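Local coordinates for protein glutathione S-transferase (Pseudomonas fluorescens, PDB 3M3M) that binds glutathione and, as a member of the glutathione transferase family, probably catalyses its conjugation to electrophilic compounds, at residues 132-146 with 174-187. Sequence-based numbering, arbitrary orientation.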
loop_
_atom_site.group_PDB
_atom_site.type_symbol
_atom_site.label_atom_id
_atom_site.label_comp_id
_atom_site.label_asym_id
_atom_site.label_seq_id
_atom_site.Cartn_x
_atom_site.Cartn_y
_atom_site.Cartn_z
ATOM N N HIS A 132 -8.080 7.051 14.580
ATOM C CA HIS A 132 -8.717 8.064 13.794
ATOM C C HIS A 132 -8.010 9.407 13.869
ATOM O O HIS A 132 -7.799 10.044 12.865
ATOM C CB HIS A 132 -10.212 8.221 14.177
ATOM C CG HIS A 132 -11.094 7.330 13.367
ATOM N ND1 HIS A 132 -12.465 7.458 13.350
ATOM C CD2 HIS A 132 -10.794 6.237 12.621
ATOM C CE1 HIS A 132 -12.974 6.526 12.556
ATOM N NE2 HIS A 132 -11.970 5.783 12.081
ATOM N N LYS A 133 -7.660 9.841 15.059
ATOM C CA LYS A 133 -7.020 11.169 15.185
ATOM C C LYS A 133 -5.685 11.196 14.433
ATOM O O LYS A 133 -5.453 12.156 13.674
ATOM C CB LYS A 133 -6.745 11.513 16.663
ATOM C CG LYS A 133 -8.120 11.880 17.297
ATOM C CD LYS A 133 -7.971 12.374 18.760
ATOM C CE LYS A 133 -9.417 12.442 19.346
ATOM N NZ LYS A 133 -9.372 13.039 20.719
ATOM N N ARG A 134 -4.902 10.125 14.548
ATOM C CA ARG A 134 -3.573 10.149 13.948
ATOM C C ARG A 134 -3.726 9.923 12.444
ATOM O O ARG A 134 -2.902 10.478 11.671
ATOM C CB ARG A 134 -2.634 9.082 14.580
ATOM C CG ARG A 134 -2.363 9.495 16.031
ATOM C CD ARG A 134 -1.405 8.593 16.807
ATOM N NE ARG A 134 -0.146 9.296 17.068
ATOM C CZ ARG A 134 0.969 8.712 17.512
ATOM N NH1 ARG A 134 2.060 9.455 17.670
ATOM N NH2 ARG A 134 1.005 7.393 17.793
ATOM N N GLY A 135 -4.700 9.104 12.030
ATOM C CA GLY A 135 -4.852 8.863 10.553
ATOM C C GLY A 135 -5.304 10.114 9.866
ATOM O O GLY A 135 -4.853 10.441 8.781
ATOM N N TYR A 136 -6.199 10.853 10.478
ATOM C CA TYR A 136 -6.647 12.103 9.884
ATOM C C TYR A 136 -5.475 13.101 9.755
ATOM O O TYR A 136 -5.411 13.853 8.851
ATOM C CB TYR A 136 -7.798 12.690 10.708
ATOM C CG TYR A 136 -9.169 12.151 10.347
ATOM C CD1 TYR A 136 -9.621 12.120 9.032
ATOM C CD2 TYR A 136 -10.024 11.698 11.317
ATOM C CE1 TYR A 136 -10.911 11.634 8.713
ATOM C CE2 TYR A 136 -11.275 11.218 10.993
ATOM C CZ TYR A 136 -11.713 11.196 9.701
ATOM O OH TYR A 136 -12.946 10.702 9.446
ATOM N N LYS A 137 -4.602 13.128 10.728
ATOM C CA LYS A 137 -3.426 13.986 10.643
ATOM C C LYS A 137 -2.620 13.659 9.378
ATOM O O LYS A 137 -2.121 14.513 8.698
ATOM C CB LYS A 137 -2.569 13.840 11.913
ATOM C CG LYS A 137 -1.273 14.653 11.937
ATOM C CD LYS A 137 -0.547 14.417 13.338
ATOM C CE LYS A 137 0.810 15.122 13.500
ATOM N NZ LYS A 137 1.753 14.926 12.267
ATOM N N ALA A 138 -2.437 12.351 9.099
ATOM C CA ALA A 138 -1.712 11.956 7.862
ATOM C C ALA A 138 -2.509 12.346 6.598
ATOM O O ALA A 138 -1.927 12.817 5.607
ATOM C CB ALA A 138 -1.469 10.405 7.891
ATOM N N LEU A 139 -3.836 12.130 6.602
ATOM C CA LEU A 139 -4.627 12.528 5.417
ATOM C C LEU A 139 -4.573 14.058 5.216
ATOM O O LEU A 139 -4.488 14.501 4.060
ATOM C CB LEU A 139 -6.095 12.059 5.601
ATOM C CG LEU A 139 -6.252 10.508 5.719
ATOM C CD1 LEU A 139 -7.740 10.148 6.142
ATOM C CD2 LEU A 139 -5.911 9.885 4.338
ATOM N N ASP A 140 -4.435 14.800 6.336
ATOM C CA ASP A 140 -4.291 16.231 6.198
ATOM C C ASP A 140 -3.012 16.620 5.503
ATOM O O ASP A 140 -2.990 17.505 4.631
ATOM C CB ASP A 140 -4.297 16.939 7.578
ATOM C CG ASP A 140 -5.642 16.931 8.269
ATOM O OD1 ASP A 140 -6.717 16.640 7.631
ATOM O OD2 ASP A 140 -5.610 17.119 9.517
ATOM N N VAL A 141 -1.907 15.937 5.820
ATOM C CA VAL A 141 -0.651 16.171 5.059
ATOM C C VAL A 141 -0.787 15.934 3.536
ATOM O O VAL A 141 -0.314 16.739 2.702
ATOM C CB VAL A 141 0.490 15.275 5.634
ATOM C CG1 VAL A 141 1.763 15.423 4.767
ATOM C CG2 VAL A 141 0.766 15.669 7.146
HETATM N N MSE A 142 -1.426 14.786 3.199
HETATM C CA MSE A 142 -1.611 14.435 1.803
HETATM C C MSE A 142 -2.520 15.508 1.122
HETATM O O MSE A 142 -2.267 15.828 -0.031
HETATM C CB MSE A 142 -2.313 13.027 1.718
HETATM C CG MSE A 142 -1.292 11.950 2.109
HETATM SE SE MSE A 142 -2.371 10.251 2.173
HETATM C CE MSE A 142 -2.855 10.215 0.185
ATOM N N GLU A 143 -3.597 15.898 1.808
ATOM C CA GLU A 143 -4.569 16.918 1.264
ATOM C C GLU A 143 -3.840 18.200 0.934
ATOM O O GLU A 143 -4.047 18.794 -0.135
ATOM C CB GLU A 143 -5.720 17.146 2.243
ATOM C CG GLU A 143 -6.884 18.123 1.699
ATOM C CD GLU A 143 -7.718 17.472 0.615
ATOM O OE1 GLU A 143 -7.543 16.217 0.380
ATOM O OE2 GLU A 143 -8.559 18.222 0.056
ATOM N N LYS A 144 -2.970 18.683 1.845
ATOM C CA LYS A 144 -2.214 19.882 1.457
ATOM C C LYS A 144 -1.343 19.684 0.237
ATOM O O LYS A 144 -1.249 20.548 -0.645
ATOM C CB LYS A 144 -1.375 20.296 2.681
ATOM C CG LYS A 144 -2.305 20.950 3.717
ATOM C CD LYS A 144 -1.460 21.321 5.009
ATOM C CE LYS A 144 -2.286 21.964 6.176
ATOM N NZ LYS A 144 -3.178 20.889 6.881
ATOM N N GLN A 145 -0.625 18.551 0.125
ATOM C CA GLN A 145 0.189 18.381 -1.003
ATOM C C GLN A 145 -0.630 18.274 -2.311
ATOM O O GLN A 145 -0.231 18.839 -3.301
ATOM C CB GLN A 145 1.119 17.084 -0.866
ATOM C CG GLN A 145 2.018 16.789 -2.091
ATOM C CD GLN A 145 3.125 17.876 -2.274
ATOM O OE1 GLN A 145 3.781 18.232 -1.309
ATOM N NE2 GLN A 145 3.204 18.484 -3.439
ATOM N N LEU A 146 -1.730 17.529 -2.264
ATOM C CA LEU A 146 -2.468 17.211 -3.496
ATOM C C LEU A 146 -3.357 18.448 -3.838
ATOM O O LEU A 146 -4.053 18.431 -4.852
ATOM C CB LEU A 146 -3.318 15.977 -3.241
ATOM C CG LEU A 146 -2.364 14.740 -3.167
ATOM C CD1 LEU A 146 -3.174 13.576 -2.627
ATOM C CD2 LEU A 146 -1.676 14.432 -4.567
ATOM N N GLY A 174 -12.316 1.728 7.358
ATOM C CA GLY A 174 -11.832 1.960 8.743
ATOM C C GLY A 174 -12.498 3.229 9.352
ATOM O O GLY A 174 -12.063 3.701 10.430
ATOM N N GLY A 175 -13.571 3.722 8.695
ATOM C CA GLY A 175 -14.369 4.819 9.258
ATOM C C GLY A 175 -13.880 6.224 9.002
ATOM O O GLY A 175 -14.440 7.191 9.535
ATOM N N PHE A 176 -12.851 6.388 8.191
ATOM C CA PHE A 176 -12.480 7.721 7.699
ATOM C C PHE A 176 -13.391 8.274 6.623
ATOM O O PHE A 176 -13.738 7.598 5.639
ATOM C CB PHE A 176 -10.992 7.745 7.178
ATOM C CG PHE A 176 -10.015 7.295 8.225
ATOM C CD1 PHE A 176 -9.409 8.262 9.103
ATOM C CD2 PHE A 176 -9.660 5.927 8.359
ATOM C CE1 PHE A 176 -8.469 7.821 10.123
ATOM C CE2 PHE A 176 -8.743 5.517 9.411
ATOM C CZ PHE A 176 -8.171 6.462 10.277
ATOM N N ASP A 177 -13.737 9.555 6.782
ATOM C CA ASP A 177 -14.679 10.163 5.863
ATOM C C ASP A 177 -13.904 10.962 4.841
ATOM O O ASP A 177 -13.437 12.109 5.108
ATOM C CB ASP A 177 -15.612 11.070 6.677
ATOM C CG ASP A 177 -16.617 11.812 5.814
ATOM O OD1 ASP A 177 -16.693 11.661 4.560
ATOM O OD2 ASP A 177 -17.402 12.603 6.454
ATOM N N LEU A 178 -13.741 10.374 3.647
ATOM C CA LEU A 178 -12.888 11.026 2.665
ATOM C C LEU A 178 -13.603 12.178 2.018
ATOM O O LEU A 178 -13.022 12.865 1.226
ATOM C CB LEU A 178 -12.410 10.031 1.548
ATOM C CG LEU A 178 -11.467 8.932 2.182
ATOM C CD1 LEU A 178 -11.074 8.017 1.086
ATOM C CD2 LEU A 178 -10.227 9.545 2.808
ATOM N N SER A 179 -14.922 12.368 2.301
ATOM C CA SER A 179 -15.586 13.562 1.701
ATOM C C SER A 179 -15.008 14.853 2.286
ATOM O O SER A 179 -15.145 15.910 1.663
ATOM C CB SER A 179 -17.132 13.579 1.896
ATOM O OG SER A 179 -17.449 13.834 3.287
ATOM N N ARG A 180 -14.303 14.774 3.434
ATOM C CA ARG A 180 -13.551 15.883 4.000
ATOM C C ARG A 180 -12.263 16.232 3.202
ATOM O O ARG A 180 -11.625 17.304 3.444
ATOM C CB ARG A 180 -13.133 15.512 5.427
ATOM C CG ARG A 180 -14.289 15.107 6.346
ATOM C CD ARG A 180 -13.659 14.984 7.712
ATOM N NE ARG A 180 -14.641 14.494 8.646
ATOM C CZ ARG A 180 -14.356 14.141 9.908
ATOM N NH1 ARG A 180 -13.092 14.205 10.381
ATOM N NH2 ARG A 180 -15.344 13.680 10.686
ATOM N N TYR A 181 -11.913 15.370 2.235
ATOM C CA TYR A 181 -10.635 15.458 1.505
ATOM C C TYR A 181 -10.850 15.444 -0.007
ATOM O O TYR A 181 -10.532 14.469 -0.729
ATOM C CB TYR A 181 -9.767 14.224 1.933
ATOM C CG TYR A 181 -9.424 14.322 3.408
ATOM C CD1 TYR A 181 -8.361 15.144 3.818
ATOM C CD2 TYR A 181 -10.156 13.639 4.377
ATOM C CE1 TYR A 181 -8.039 15.259 5.187
ATOM C CE2 TYR A 181 -9.867 13.793 5.795
ATOM C CZ TYR A 181 -8.746 14.611 6.143
ATOM O OH TYR A 181 -8.469 14.723 7.476
ATOM N N PRO A 182 -11.337 16.567 -0.564
ATOM C CA PRO A 182 -11.521 16.535 -2.008
ATOM C C PRO A 182 -10.287 16.490 -2.838
ATOM O O PRO A 182 -10.342 15.999 -4.057
ATOM C CB PRO A 182 -12.304 17.870 -2.330
ATOM C CG PRO A 182 -12.006 18.735 -1.043
ATOM C CD PRO A 182 -11.908 17.774 0.086
ATOM N N GLY A 183 -9.155 16.961 -2.290
ATOM C CA GLY A 183 -7.946 16.832 -3.074
ATOM C C GLY A 183 -7.542 15.341 -3.129
ATOM O O GLY A 183 -7.068 14.875 -4.174
ATOM N N ILE A 184 -7.650 14.654 -1.987
ATOM C CA ILE A 184 -7.424 13.139 -2.006
ATOM C C ILE A 184 -8.374 12.426 -2.985
ATOM O O ILE A 184 -7.956 11.622 -3.804
ATOM C CB ILE A 184 -7.492 12.539 -0.643
ATOM C CG1 ILE A 184 -6.325 13.168 0.195
ATOM C CG2 ILE A 184 -7.326 10.955 -0.691
ATOM C CD1 ILE A 184 -6.249 12.572 1.687
ATOM N N GLN A 185 -9.653 12.795 -2.938
ATOM C CA GLN A 185 -10.609 12.133 -3.828
ATOM C C GLN A 185 -10.239 12.381 -5.281
ATOM O O GLN A 185 -10.301 11.448 -6.103
ATOM C CB GLN A 185 -12.059 12.579 -3.472
ATOM C CG GLN A 185 -12.538 12.203 -2.131
ATOM C CD GLN A 185 -13.994 12.754 -1.917
ATOM O OE1 GLN A 185 -14.247 13.963 -2.133
ATOM N NE2 GLN A 185 -14.889 11.894 -1.431
ATOM N N ALA A 186 -9.806 13.589 -5.663
ATOM C CA ALA A 186 -9.500 13.854 -7.078
ATOM C C ALA A 186 -8.216 13.107 -7.483
ATOM O O ALA A 186 -8.049 12.650 -8.581
ATOM C CB ALA A 186 -9.320 15.407 -7.322
ATOM N N TRP A 187 -7.275 12.989 -6.524
ATOM C CA TRP A 187 -6.085 12.158 -6.782
ATOM C C TRP A 187 -6.427 10.664 -6.950
ATOM O O TRP A 187 -5.857 9.964 -7.854
ATOM C CB TRP A 187 -5.119 12.404 -5.619
ATOM C CG TRP A 187 -3.973 11.428 -5.473
ATOM C CD1 TRP A 187 -2.776 11.421 -6.085
ATOM C CD2 TRP A 187 -3.957 10.373 -4.497
ATOM N NE1 TRP A 187 -1.985 10.335 -5.592
ATOM C CE2 TRP A 187 -2.676 9.728 -4.581
ATOM C CE3 TRP A 187 -4.916 9.943 -3.563
ATOM C CZ2 TRP A 187 -2.307 8.603 -3.737
ATOM C CZ3 TRP A 187 -4.563 8.813 -2.701
ATOM C CH2 TRP A 187 -3.257 8.186 -2.816
HETATM O O HOH W 1 -14.508 10.005 11.351
HETATM O O HOH W 2 -5.873 16.520 -6.064
#
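Both carboxylate oxygens of Glu143 grip the start of helix 182-192: OE2 accepts from Gly183 N at 2.7 Å and OE1 from Ile184 N at 2.8 Å, each on its syn side and somewhat out of the carboxylate plane. The glutamate gets there with CG anti to its backbone N (chi1 -175°) and a bend at chi2, and its negative charge would suit the positive end of the helix dipole. Just before that end, Tyr181 lays its ring against Leu139, whose CB sits over one face, and its hydroxyl donates to Asp140 OD1 at 2.6 Å from above the carboxylate plane.

Tyr136 is sandwiched. The edge of Phe176 points into one face, CD1 over the ring centre, while the guanidinium of Arg180 lies nearly flat (16°) on the opposite face; Tyr136 OH accepts from Asp177 N at 3.0 Å. His132 turns an edge to the face of Phe176, and its NE2 donates almost straight (174°) to Gly174 O at 2.7 Å, a bond in the ring plane that, with the Phe176 contact, would limit rotation of the imidazole.

Deeper in, Ile184 is a knob among Leu139, Met142, Glu143 and Leu146, and Leu146 CD1 makes a CH-pi contact with Trp187, whose NE1 is held by Asp161. Helices 87-117 and 159-168 back this interface, which joins helix 125-146 to the loop 174-181 and the start of helix 182-192 within the all-helical C-terminal domain of the glutathione transferase fold.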